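Local coordinates for protein acyl-CoA dehydrogenase (Bacillus anthracis, PDB 3OWA) that probably introduces a double bond into acyl-CoA thioesters, passing the electrons removed from the substrate to its bound FAD cofactor, at residues 301-306 against 588-593; 308-313 against 380-385. One frame throughout, in Å; residues are numbered along the deposited sequence. Where two conformers were deposited one is given.

Contact 1: 301-306 against 588-593; sequences IARFPL and KILEDE. With FAD (flavin-adenine dinucleotide), chain J.
The carbonyl oxygen of Ala302 is approached from two directions of quite different character: it accepts a hydrogen bond from the side-chain NE2 of Gln308, one turn into the following helix, while the Leu590 methyl CD1 lies 3.7 Å from the same Ala302 O. No hydrogen bond joins 301-306 to 588-593, and the meeting is apolar and small, with about 101 Å² buried in all. Leu590 spreads its two methyls against the single methyl of Ala302, with CD2 3.9 Å and CD1 4.0 Å from Ala302 CB. The leucine CG sits anti to its own carbonyl carbon (chi1 -68°), which carries the fork from the last turn of helix 578-592 toward the alanine. Asn292 of helix 257-293 touches both residues.

The case illustrates how one short turn can serve two neighbours. Residues 301-303 form a 3-10 turn that follows the small hairpin of strands 295-296 and 299-300 and leads to Phe304, the N-cap residue of helix 305-336 in the helical C-terminal part of the acyl-CoA dehydrogenase fold. Inside the turn Phe304 N bonds to Ile301 O at 3.0 Å. While Ala302 meets Leu590, its neighbours Ile301 and Phe304 belong to the FAD pocket. CG1 of Ile301 is wedged between the backbone N and the carbonyl carbon (chi1 60°) and extends from there to set CD1 3.8 Å from FAD O4B of the ribose. The adenine covers one face of the Phe304 ring, shifted toward its rim, with Phe304 CD1 3.5 Å from FAD C6A. Gln490 of the second subunit packs on Phe304, and its OE1 accepts a hydrogen bond from Leu306 N in the first helical turn.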
ATOM      1  N   ILE A 301      14.841  14.499 -11.470  1.00 37.15           N
ATOM      2  CA  ILE A 301      14.388  13.112 -11.565  1.00 35.52           C
ATOM      3  C   ILE A 301      13.126  13.099 -12.377  1.00 34.17           C
ATOM      4  O   ILE A 301      12.675  12.043 -12.839  1.00 34.77           O
ATOM      5  CB  ILE A 301      14.142  12.451 -10.166  1.00 34.85           C
ATOM      6  CG1 ILE A 301      13.055  13.217  -9.377  1.00 32.82           C
ATOM      7  CG2 ILE A 301      15.464  12.405  -9.382  1.00 36.07           C
ATOM      8  CD1 ILE A 301      12.720  12.549  -8.005  1.00 31.42           C
ATOM      9  N   ALA A 302      12.565  14.289 -12.572  1.00 35.19           N
ATOM     10  CA  ALA A 302      11.460  14.466 -13.508  1.00 36.78           C
ATOM     11  C   ALA A 302      11.812  13.943 -14.944  1.00 38.22           C
ATOM     12  O   ALA A 302      10.910  13.582 -15.713  1.00 38.85           O
ATOM     13  CB  ALA A 302      11.047  15.957 -13.574  1.00 37.94           C
ATOM     14  N   ARG A 303      13.099  13.910 -15.283  0.53 38.72           N
ATOM     15  CA  ARG A 303      13.537  13.474 -16.629  0.53 40.26           C
ATOM     16  C   ARG A 303      13.534  11.949 -16.754  0.53 39.58           C
ATOM     17  O   ARG A 303      13.663  11.415 -17.843  0.53 39.77           O
ATOM     18  CB  ARG A 303      14.927  14.022 -16.969  0.53 40.50           C
ATOM     19  CG  ARG A 303      15.010  15.548 -17.039  0.53 43.56           C
ATOM     20  CD  ARG A 303      14.434  16.147 -18.349  0.53 44.90           C
ATOM     21  NE  ARG A 303      12.969  16.095 -18.393  0.53 46.08           N
ATOM     22  CZ  ARG A 303      12.144  16.912 -17.736  0.53 45.29           C
ATOM     23  NH1 ARG A 303      12.629  17.879 -16.965  0.53 44.72           N
ATOM     24  NH2 ARG A 303      10.824  16.746 -17.835  0.53 43.75           N
ATOM     25  N   PHE A 304      13.385  11.249 -15.633  1.00 38.57           N
ATOM     26  CA  PHE A 304      13.386   9.781 -15.680  1.00 38.75           C
ATOM     27  C   PHE A 304      12.019   9.179 -16.018  1.00 38.51           C
ATOM     28  O   PHE A 304      11.032   9.477 -15.359  1.00 36.05           O
ATOM     29  CB  PHE A 304      14.013   9.135 -14.443  1.00 38.99           C
ATOM     30  CG  PHE A 304      15.368   9.692 -14.069  1.00 41.70           C
ATOM     31  CD1 PHE A 304      15.669   9.973 -12.748  1.00 43.21           C
ATOM     32  CD2 PHE A 304      16.354   9.913 -15.042  1.00 46.71           C
ATOM     33  CE1 PHE A 304      16.925  10.480 -12.382  1.00 42.75           C
ATOM     34  CE2 PHE A 304      17.605  10.422 -14.690  1.00 46.51           C
ATOM     35  CZ  PHE A 304      17.884  10.720 -13.354  1.00 44.08           C
ATOM     36  N   PRO A 305      11.966   8.351 -17.087  1.00 39.47           N
ATOM     37  CA  PRO A 305      10.711   7.732 -17.465  1.00 39.48           C
ATOM     38  C   PRO A 305       9.989   7.019 -16.331  1.00 38.10           C
ATOM     39  O   PRO A 305       8.772   7.061 -16.297  1.00 38.43           O
ATOM     40  CB  PRO A 305      11.127   6.756 -18.575  1.00 40.14           C
ATOM     41  CG  PRO A 305      12.288   7.487 -19.257  1.00 41.28           C
ATOM     42  CD  PRO A 305      13.025   8.132 -18.101  1.00 39.63           C
ATOM     43  N   LEU A 306      10.693   6.352 -15.423  1.00 38.17           N
ATOM     44  CA  LEU A 306      10.005   5.654 -14.319  1.00 37.70           C
ATOM     45  C   LEU A 306       9.280   6.626 -13.389  1.00 36.62           C
ATOM     46  O   LEU A 306       8.224   6.307 -12.878  1.00 36.95           O
ATOM     47  CB  LEU A 306      10.964   4.838 -13.455  1.00 37.85           C
ATOM     48  CG  LEU A 306      11.454   3.499 -13.979  1.00 41.66           C
ATOM     49  CD1 LEU A 306      12.245   2.763 -12.862  1.00 38.49           C
ATOM     50  CD2 LEU A 306      10.251   2.694 -14.498  1.00 40.68           C
ATOM     51  N   LYS A 588       2.774  17.082 -19.244  1.00 42.68           N
ATOM     52  CA  LYS A 588       1.879  18.192 -18.902  1.00 42.97           C
ATOM     53  C   LYS A 588       1.717  18.395 -17.368  1.00 42.46           C
ATOM     54  O   LYS A 588       1.617  19.527 -16.868  1.00 42.26           O
ATOM     55  CB  LYS A 588       0.518  17.989 -19.533  1.00 44.50           C
ATOM     56  CG  LYS A 588      -0.358  19.244 -19.401  1.00 49.32           C
ATOM     57  CD  LYS A 588      -1.617  19.146 -20.190  1.00 56.78           C
ATOM     58  CE  LYS A 588      -2.208  20.532 -20.406  1.00 59.65           C
ATOM     59  NZ  LYS A 588      -3.449  20.397 -21.217  1.00 64.22           N
ATOM     60  N   ILE A 589       1.704  17.289 -16.625  1.00 40.65           N
ATOM     61  CA  ILE A 589       1.686  17.353 -15.159  1.00 40.00           C
ATOM     62  C   ILE A 589       2.922  18.086 -14.653  1.00 39.62           C
ATOM     63  O   ILE A 589       2.810  18.985 -13.830  1.00 39.96           O
ATOM     64  CB  ILE A 589       1.649  15.932 -14.573  1.00 39.11           C
ATOM     65  CG1 ILE A 589       0.275  15.342 -14.868  1.00 39.65           C
ATOM     66  CG2 ILE A 589       1.989  15.956 -13.031  1.00 38.55           C
ATOM     67  CD1 ILE A 589       0.198  13.884 -14.610  1.00 47.42           C
ATOM     68  N   LEU A 590       4.090  17.721 -15.185  1.00 40.02           N
ATOM     69  CA  LEU A 590       5.352  18.332 -14.780  1.00 42.04           C
ATOM     70  C   LEU A 590       5.476  19.779 -15.257  1.00 44.28           C
ATOM     71  O   LEU A 590       6.149  20.585 -14.618  1.00 44.18           O
ATOM     72  CB  LEU A 590       6.540  17.534 -15.287  1.00 41.17           C
ATOM     73  CG  LEU A 590       6.683  16.177 -14.620  1.00 43.35           C
ATOM     74  CD1 LEU A 590       7.581  15.277 -15.483  1.00 41.60           C
ATOM     75  CD2 LEU A 590       7.204  16.349 -13.171  1.00 40.68           C
ATOM     76  N   GLU A 591       4.826  20.091 -16.374  1.00 46.70           N
ATOM     77  CA  GLU A 591       4.796  21.472 -16.885  1.00 50.03           C
ATOM     78  C   GLU A 591       3.968  22.392 -15.964  1.00 50.18           C
ATOM     79  O   GLU A 591       4.417  23.474 -15.599  1.00 50.40           O
ATOM     80  CB  GLU A 591       4.254  21.486 -18.315  1.00 51.15           C
ATOM     81  CG  GLU A 591       4.016  22.874 -18.862  1.00 58.17           C
ATOM     82  CD  GLU A 591       5.314  23.620 -19.161  1.00 67.01           C
ATOM     83  OE1 GLU A 591       5.929  23.340 -20.221  1.00 71.44           O
ATOM     84  OE2 GLU A 591       5.711  24.492 -18.345  1.00 70.18           O
ATOM     85  N   ASP A 592       2.771  21.940 -15.586  1.00 50.65           N
ATOM     86  CA  ASP A 592       1.872  22.697 -14.696  1.00 52.01           C
ATOM     87  C   ASP A 592       2.220  22.549 -13.213  1.00 50.72           C
ATOM     88  O   ASP A 592       1.761  23.328 -12.392  1.00 51.28           O
ATOM     89  CB  ASP A 592       0.404  22.293 -14.941  1.00 51.94           C
ATOM     90  CG  ASP A 592      -0.052  22.540 -16.399  1.00 58.28           C
ATOM     91  OD1 ASP A 592       0.568  23.375 -17.111  1.00 59.26           O
ATOM     92  OD2 ASP A 592      -1.032  21.885 -16.843  1.00 63.29           O
ATOM     93  N   GLU A 593       3.026  21.542 -12.879  1.00 50.47           N
ATOM     94  CA  GLU A 593       3.331  21.169 -11.462  1.00 49.74           C
ATOM     95  C   GLU A 593       2.089  20.998 -10.596  1.00 47.83           C
ATOM     96  O   GLU A 593       2.042  21.453  -9.442  1.00 47.02           O
ATOM     97  CB  GLU A 593       4.313  22.146 -10.799  1.00 50.89           C
ATOM     98  CG  GLU A 593       5.719  22.091 -11.364  1.00 54.42           C
ATOM     99  CD  GLU A 593       6.687  22.976 -10.601  1.00 57.87           C
ATOM    100  OE1 GLU A 593       7.847  22.553 -10.430  1.00 57.85           O
ATOM    101  OE2 GLU A 593       6.291  24.089 -10.173  1.00 59.93           O
TER
HETATM  102  PA  FAD J 601      16.675   9.727  -4.480  1.00 36.65           P
HETATM  103  O1A FAD J 601      16.546  11.231  -4.656  1.00 37.63           O
HETATM  104  O2A FAD J 601      18.008   9.188  -4.844  1.00 37.96           O
HETATM  105  O5B FAD J 601      15.497   9.073  -5.320  1.00 35.90           O
HETATM  106  C5B FAD J 601      14.266   9.724  -5.461  1.00 38.00           C
HETATM  107  C4B FAD J 601      13.382   8.937  -6.402  1.00 37.56           C
HETATM  108  O4B FAD J 601      13.946   8.973  -7.709  1.00 37.21           O
HETATM  109  C3B FAD J 601      13.266   7.466  -5.991  1.00 37.14           C
HETATM  110  O3B FAD J 601      11.996   7.006  -6.363  1.00 36.51           O
HETATM  111  C2B FAD J 601      14.277   6.803  -6.921  1.00 37.79           C
HETATM  112  O2B FAD J 601      13.967   5.460  -7.174  1.00 37.75           O
HETATM  113  C1B FAD J 601      14.146   7.657  -8.184  1.00 35.80           C
HETATM  114  N9A FAD J 601      15.361   7.600  -9.029  1.00 39.13           N
HETATM  115  C8A FAD J 601      16.632   8.046  -8.725  1.00 42.52           C
HETATM  116  N7A FAD J 601      17.449   7.827  -9.794  1.00 40.88           N
HETATM  117  C5A FAD J 601      16.704   7.261 -10.771  1.00 42.13           C
HETATM  118  C6A FAD J 601      17.003   6.810 -12.056  1.00 43.81           C
HETATM  119  N6A FAD J 601      18.269   6.771 -12.496  1.00 44.32           N
HETATM  120  N1A FAD J 601      15.990   6.264 -12.817  1.00 43.69           N
HETATM  121  C2A FAD J 601      14.703   6.147 -12.323  1.00 45.34           C
HETATM  122  N3A FAD J 601      14.420   6.606 -11.054  1.00 41.34           N
HETATM  123  C4A FAD J 601      15.392   7.125 -10.291  1.00 40.25           C
HETATM  124  N1  FAD J 601      22.553   5.596   3.843  1.00 35.36           N
HETATM  125  C2  FAD J 601      23.772   5.162   4.273  1.00 39.65           C
HETATM  126  O2  FAD J 601      24.719   5.221   3.490  1.00 43.44           O
HETATM  127  N3  FAD J 601      23.942   4.685   5.565  1.00 35.58           N
HETATM  128  C4  FAD J 601      22.891   4.622   6.449  1.00 34.76           C
HETATM  129  O4  FAD J 601      23.076   4.188   7.592  1.00 31.44           O
HETATM  130  C4X FAD J 601      21.643   5.042   6.009  1.00 35.93           C
HETATM  131  N5  FAD J 601      20.551   4.995   6.860  1.00 36.47           N
HETATM  132  C5X FAD J 601      19.327   5.472   6.447  1.00 35.26           C
HETATM  133  C6  FAD J 601      18.255   5.496   7.346  1.00 32.00           C
HETATM  134  C7  FAD J 601      17.030   5.994   6.914  1.00 31.80           C
HETATM  135  C7M FAD J 601      15.845   5.998   7.855  1.00 33.38           C
HETATM  136  C8  FAD J 601      16.907   6.483   5.611  1.00 31.33           C
HETATM  137  C8M FAD J 601      15.616   7.026   5.080  1.00 33.10           C
HETATM  138  C9  FAD J 601      17.971   6.451   4.714  1.00 29.72           C
HETATM  139  C9A FAD J 601      19.196   5.971   5.137  1.00 32.96           C
HETATM  140  N10 FAD J 601      20.264   5.946   4.250  1.00 34.64           N
HETATM  141  C10 FAD J 601      21.488   5.530   4.700  1.00 35.05           C
HETATM  142  C1' FAD J 601      20.139   6.475   2.847  1.00 34.51           C
HETATM  143  C2' FAD J 601      19.032   5.710   2.083  1.00 41.11           C
HETATM  144  O2' FAD J 601      19.236   4.298   1.878  1.00 39.90           O
HETATM  145  C3' FAD J 601      18.654   6.510   0.822  1.00 39.21           C
HETATM  146  O3' FAD J 601      17.419   7.156   1.032  1.00 38.43           O
HETATM  147  C4' FAD J 601      18.566   5.616  -0.378  1.00 45.07           C
HETATM  148  O4' FAD J 601      19.824   4.981  -0.524  1.00 46.29           O
HETATM  149  C5' FAD J 601      17.873   6.685  -1.638  1.00 42.21           C
HETATM  150  O5' FAD J 601      18.278   7.985  -1.770  1.00 38.20           O
HETATM  151  P   FAD J 601      17.353   9.316  -1.745  1.00 38.11           P
HETATM  152  O1P FAD J 601      16.466   9.127  -0.532  1.00 36.68           O
HETATM  153  O2P FAD J 601      18.067  10.608  -1.697  1.00 40.97           O
HETATM  154  O3P FAD J 601      16.358   9.241  -2.976  1.00 39.66           O

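Contact 2: 308-313 against 380-385. With FAD (flavin-adenine dinucleotide), chain J.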
ATOM      1  N   GLN A 308       8.199   9.610 -14.458  1.00 34.78           N
ATOM      2  CA  GLN A 308       7.105  10.076 -15.312  1.00 34.72           C
ATOM      3  C   GLN A 308       5.951   9.065 -15.299  1.00 34.81           C
ATOM      4  O   GLN A 308       4.781   9.434 -15.189  1.00 35.17           O
ATOM      5  CB  GLN A 308       7.621  10.265 -16.740  1.00 35.55           C
ATOM      6  CG  GLN A 308       8.585  11.419 -16.852  1.00 35.09           C
ATOM      7  CD  GLN A 308       9.268  11.494 -18.210  1.00 40.05           C
ATOM      8  OE1 GLN A 308       8.904  10.780 -19.147  1.00 40.74           O
ATOM      9  NE2 GLN A 308      10.269  12.360 -18.316  1.00 39.97           N
ATOM     10  N   GLU A 309       6.286   7.787 -15.385  1.00 34.45           N
ATOM     11  CA  GLU A 309       5.274   6.747 -15.372  1.00 35.31           C
ATOM     12  C   GLU A 309       4.456   6.768 -14.047  1.00 34.36           C
ATOM     13  O   GLU A 309       3.224   6.675 -14.090  1.00 34.94           O
ATOM     14  CB  GLU A 309       5.910   5.367 -15.584  1.00 34.93           C
ATOM     15  CG  GLU A 309       4.891   4.241 -15.865  1.00 40.35           C
ATOM     16  CD  GLU A 309       5.512   2.831 -15.879  1.00 49.12           C
ATOM     17  OE1 GLU A 309       4.958   1.953 -16.592  1.00 52.12           O
ATOM     18  OE2 GLU A 309       6.552   2.591 -15.201  1.00 49.75           O
ATOM     19  N   LYS A 310       5.125   6.886 -12.898  1.00 32.75           N
ATOM     20  CA  LYS A 310       4.412   6.956 -11.614  1.00 32.05           C
ATOM     21  C   LYS A 310       3.452   8.144 -11.611  1.00 31.65           C
ATOM     22  O   LYS A 310       2.292   8.000 -11.257  1.00 31.65           O
ATOM     23  CB  LYS A 310       5.379   7.073 -10.428  1.00 31.10           C
ATOM     24  CG  LYS A 310       6.308   5.897 -10.231  1.00 32.52           C
ATOM     25  CD  LYS A 310       7.274   6.242  -9.098  1.00 33.79           C
ATOM     26  CE  LYS A 310       8.377   5.186  -8.945  1.00 34.60           C
ATOM     27  NZ  LYS A 310       7.785   3.868  -8.448  1.00 30.75           N
ATOM     28  N   LEU A 311       3.925   9.323 -12.026  1.00 32.77           N
ATOM     29  CA  LEU A 311       3.064  10.501 -12.090  1.00 32.26           C
ATOM     30  C   LEU A 311       1.850  10.340 -12.981  1.00 33.28           C
ATOM     31  O   LEU A 311       0.757  10.797 -12.615  1.00 33.68           O
ATOM     32  CB  LEU A 311       3.827  11.781 -12.504  1.00 32.09           C
ATOM     33  CG  LEU A 311       4.765  12.433 -11.472  1.00 33.84           C
ATOM     34  CD1 LEU A 311       5.510  13.584 -12.080  1.00 34.24           C
ATOM     35  CD2 LEU A 311       3.993  12.959 -10.200  1.00 30.41           C
ATOM     36  N   ALA A 312       2.025   9.706 -14.139  1.00 33.32           N
ATOM     37  CA  ALA A 312       0.920   9.472 -15.067  1.00 33.67           C
ATOM     38  C   ALA A 312      -0.126   8.491 -14.520  1.00 33.33           C
ATOM     39  O   ALA A 312      -1.325   8.679 -14.752  1.00 32.57           O
ATOM     40  CB  ALA A 312       1.460   8.985 -16.438  1.00 33.95           C
ATOM     41  N   ASN A 313       0.317   7.437 -13.833  1.00 31.77           N
ATOM     42  CA  ASN A 313      -0.604   6.498 -13.234  1.00 32.77           C
ATOM     43  C   ASN A 313      -1.406   7.205 -12.152  1.00 32.04           C
ATOM     44  O   ASN A 313      -2.623   7.071 -12.079  1.00 32.92           O
ATOM     45  CB  ASN A 313       0.147   5.296 -12.620  1.00 32.64           C
ATOM     46  CG  ASN A 313       0.713   4.352 -13.663  1.00 36.37           C
ATOM     47  OD1 ASN A 313       0.258   4.329 -14.796  1.00 38.11           O
ATOM     48  ND2 ASN A 313       1.719   3.544 -13.259  1.00 34.15           N
ATOM     49  N   VAL A 380       5.364   8.989  -1.796  1.00 23.47           N
ATOM     50  CA  VAL A 380       6.467   8.715  -0.958  1.00 22.02           C
ATOM     51  C   VAL A 380       7.674   8.172  -1.750  1.00 23.30           C
ATOM     52  O   VAL A 380       8.809   8.605  -1.497  1.00 22.85           O
ATOM     53  CB  VAL A 380       6.065   7.644   0.152  1.00 21.72           C
ATOM     54  CG1 VAL A 380       7.307   7.142   0.828  1.00 20.15           C
ATOM     55  CG2 VAL A 380       5.072   8.284   1.182  1.00 21.67           C
ATOM     56  N   GLN A 381       7.463   7.186  -2.639  1.00 23.96           N
ATOM     57  CA  GLN A 381       8.545   6.590  -3.399  1.00 24.57           C
ATOM     58  C   GLN A 381       9.263   7.645  -4.261  1.00 25.90           C
ATOM     59  O   GLN A 381      10.490   7.657  -4.362  1.00 26.47           O
ATOM     60  CB  GLN A 381       8.033   5.470  -4.329  1.00 25.39           C
ATOM     61  CG  GLN A 381       9.137   4.571  -4.859  1.00 25.06           C
ATOM     62  CD  GLN A 381       9.728   3.719  -3.736  1.00 26.30           C
ATOM     63  OE1 GLN A 381       9.128   3.644  -2.674  1.00 26.61           O
ATOM     64  NE2 GLN A 381      10.933   3.115  -3.942  1.00 27.28           N
ATOM     65  N   ILE A 382       8.501   8.516  -4.881  1.00 26.06           N
ATOM     66  CA  ILE A 382       9.119   9.618  -5.656  1.00 27.67           C
ATOM     67  C   ILE A 382      10.046  10.514  -4.787  1.00 28.53           C
ATOM     68  O   ILE A 382      11.079  11.010  -5.254  1.00 29.83           O
ATOM     69  CB  ILE A 382       8.026  10.493  -6.304  1.00 28.86           C
ATOM     70  CG1 ILE A 382       7.435   9.788  -7.518  1.00 26.34           C
ATOM     71  CG2 ILE A 382       8.586  11.860  -6.800  1.00 26.66           C
ATOM     72  CD1 ILE A 382       6.147  10.410  -7.983  1.00 28.41           C
ATOM     73  N   HIS A 383       9.674  10.715  -3.524  1.00 28.24           N
ATOM     74  CA  HIS A 383      10.477  11.524  -2.585  1.00 28.34           C
ATOM     75  C   HIS A 383      11.666  10.729  -2.029  1.00 28.44           C
ATOM     76  O   HIS A 383      12.592  11.297  -1.482  1.00 28.04           O
ATOM     77  CB  HIS A 383       9.615  12.021  -1.380  1.00 28.80           C
ATOM     78  CG  HIS A 383       8.731  13.196  -1.696  1.00 25.52           C
ATOM     79  ND1 HIS A 383       7.546  13.080  -2.393  1.00 26.15           N
ATOM     80  CD2 HIS A 383       8.867  14.518  -1.399  1.00 26.52           C
ATOM     81  CE1 HIS A 383       6.996  14.287  -2.524  1.00 24.82           C
ATOM     82  NE2 HIS A 383       7.763  15.162  -1.898  1.00 25.07           N
ATOM     83  N   GLY A 384      11.658   9.407  -2.184  1.00 28.76           N
ATOM     84  CA  GLY A 384      12.735   8.615  -1.604  1.00 28.08           C
ATOM     85  C   GLY A 384      12.720   8.663  -0.083  1.00 28.20           C
ATOM     86  O   GLY A 384      11.655   8.714   0.542  1.00 28.02           O
ATOM     87  N   GLY A 385      13.905   8.696   0.523  1.00 29.52           N
ATOM     88  CA  GLY A 385      14.045   8.758   1.996  1.00 28.41           C
ATOM     89  C   GLY A 385      13.357   9.986   2.592  1.00 28.52           C
ATOM     90  O   GLY A 385      12.944   9.940   3.730  1.00 25.94           O
TER
HETATM   91  PA  FAD J 601      16.675   9.727  -4.480  1.00 36.65           P
HETATM   92  O1A FAD J 601      16.546  11.231  -4.656  1.00 37.63           O
HETATM   93  O2A FAD J 601      18.008   9.188  -4.844  1.00 37.96           O
HETATM   94  O5B FAD J 601      15.497   9.073  -5.320  1.00 35.90           O
HETATM   95  C5B FAD J 601      14.266   9.724  -5.461  1.00 38.00           C
HETATM   96  C4B FAD J 601      13.382   8.937  -6.402  1.00 37.56           C
HETATM   97  O4B FAD J 601      13.946   8.973  -7.709  1.00 37.21           O
HETATM   98  C3B FAD J 601      13.266   7.466  -5.991  1.00 37.14           C
HETATM   99  O3B FAD J 601      11.996   7.006  -6.363  1.00 36.51           O
HETATM  100  C2B FAD J 601      14.277   6.803  -6.921  1.00 37.79           C
HETATM  101  O2B FAD J 601      13.967   5.460  -7.174  1.00 37.75           O
HETATM  102  C1B FAD J 601      14.146   7.657  -8.184  1.00 35.80           C
HETATM  103  N9A FAD J 601      15.361   7.600  -9.029  1.00 39.13           N
HETATM  104  C8A FAD J 601      16.632   8.046  -8.725  1.00 42.52           C
HETATM  105  N7A FAD J 601      17.449   7.827  -9.794  1.00 40.88           N
HETATM  106  C5A FAD J 601      16.704   7.261 -10.771  1.00 42.13           C
HETATM  107  C6A FAD J 601      17.003   6.810 -12.056  1.00 43.81           C
HETATM  108  N6A FAD J 601      18.269   6.771 -12.496  1.00 44.32           N
HETATM  109  N1A FAD J 601      15.990   6.264 -12.817  1.00 43.69           N
HETATM  110  C2A FAD J 601      14.703   6.147 -12.323  1.00 45.34           C
HETATM  111  N3A FAD J 601      14.420   6.606 -11.054  1.00 41.34           N
HETATM  112  C4A FAD J 601      15.392   7.125 -10.291  1.00 40.25           C
HETATM  113  N1  FAD J 601      22.553   5.596   3.843  1.00 35.36           N
HETATM  114  C2  FAD J 601      23.772   5.162   4.273  1.00 39.65           C
HETATM  115  O2  FAD J 601      24.719   5.221   3.490  1.00 43.44           O
HETATM  116  N3  FAD J 601      23.942   4.685   5.565  1.00 35.58           N
HETATM  117  C4  FAD J 601      22.891   4.622   6.449  1.00 34.76           C
HETATM  118  O4  FAD J 601      23.076   4.188   7.592  1.00 31.44           O
HETATM  119  C4X FAD J 601      21.643   5.042   6.009  1.00 35.93           C
HETATM  120  N5  FAD J 601      20.551   4.995   6.860  1.00 36.47           N
HETATM  121  C5X FAD J 601      19.327   5.472   6.447  1.00 35.26           C
HETATM  122  C6  FAD J 601      18.255   5.496   7.346  1.00 32.00           C
HETATM  123  C7  FAD J 601      17.030   5.994   6.914  1.00 31.80           C
HETATM  124  C7M FAD J 601      15.845   5.998   7.855  1.00 33.38           C
HETATM  125  C8  FAD J 601      16.907   6.483   5.611  1.00 31.33           C
HETATM  126  C8M FAD J 601      15.616   7.026   5.080  1.00 33.10           C
HETATM  127  C9  FAD J 601      17.971   6.451   4.714  1.00 29.72           C
HETATM  128  C9A FAD J 601      19.196   5.971   5.137  1.00 32.96           C
HETATM  129  N10 FAD J 601      20.264   5.946   4.250  1.00 34.64           N
HETATM  130  C10 FAD J 601      21.488   5.530   4.700  1.00 35.05           C
HETATM  131  C1' FAD J 601      20.139   6.475   2.847  1.00 34.51           C
HETATM  132  C2' FAD J 601      19.032   5.710   2.083  1.00 41.11           C
HETATM  133  O2' FAD J 601      19.236   4.298   1.878  1.00 39.90           O
HETATM  134  C3' FAD J 601      18.654   6.510   0.822  1.00 39.21           C
HETATM  135  O3' FAD J 601      17.419   7.156   1.032  1.00 38.43           O
HETATM  136  C4' FAD J 601      18.566   5.616  -0.378  1.00 45.07           C
HETATM  137  O4' FAD J 601      19.824   4.981  -0.524  1.00 46.29           O
HETATM  138  C5' FAD J 601      17.873   6.685  -1.638  1.00 42.21           C
HETATM  139  O5' FAD J 601      18.278   7.985  -1.770  1.00 38.20           O
HETATM  140  P   FAD J 601      17.353   9.316  -1.745  1.00 38.11           P
HETATM  141  O1P FAD J 601      16.466   9.127  -0.532  1.00 36.68           O
HETATM  142  O2P FAD J 601      18.067  10.608  -1.697  1.00 40.97           O
HETATM  143  O3P FAD J 601      16.358   9.241  -2.976  1.00 39.66           O
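Apolar contact is centred on Ile382, whose branch through CG1 enters between two side chains of helix 305-336. Its CG1 lies 3.9 Å from Lys310 CD, the two chains running past each other in opposite senses, and its CD1 meets Leu311 CD2 at 4.0 Å, where the side chains cross at roughly a right angle. Ser287 of helix 257-293 touches both Ile382 and Leu311.

The charged interactions belong to Lys310. A bend at its last torsion (chi4 -68°) turns NZ over the aliphatic part of Gln381, 3.9 Å from Gln381 CG, while the ammonium forms salt bridges with Glu378 and with Glu412 of the second subunit. The amide of Gln381 also faces that subunit, with Arg402 of the second subunit bonded to OE1.

Helices 305-336 and 358-383 both belong to the helical C-terminal domain of the acyl-CoA dehydrogenase fold. The second gives way to Gly384, with positive phi (66°), and Gly385; this backbone lies against FAD, where a CB on either glycine would clash, with O3P or O3' respectively.

Among the polar bonds, Gln381 O accepts two: one from FAD O3B of the adenosine ribose at 2.6 Å and one from Gly384 N at 3.0 Å. Farther along the dinucleotide, Gly385 N donates to the phosphate oxygen FAD O1P at 2.8 Å, with an N-H...O angle of 156°.

The two contacts are nested along the chain: 301-306 and 308-313 follow one another at the start of helix 305-336, 380-385 closes the inner loop, and 588-593, almost at the C-terminus, closes the outer one. Their centres are about 10 Å apart. Besides that shared helix they meet through leucines, Leu590 CD2 lying 3.4 Å from Leu311 CD1, so helix 578-592 packs over the same helix turn that faces Ile382 at the end of helix 358-383. Both contacts also border one FAD and the second subunit: contact 1 adjoins the adenine, contact 2 the ribose and phosphates, which places the cofactor's adenosine end at the dimer interface.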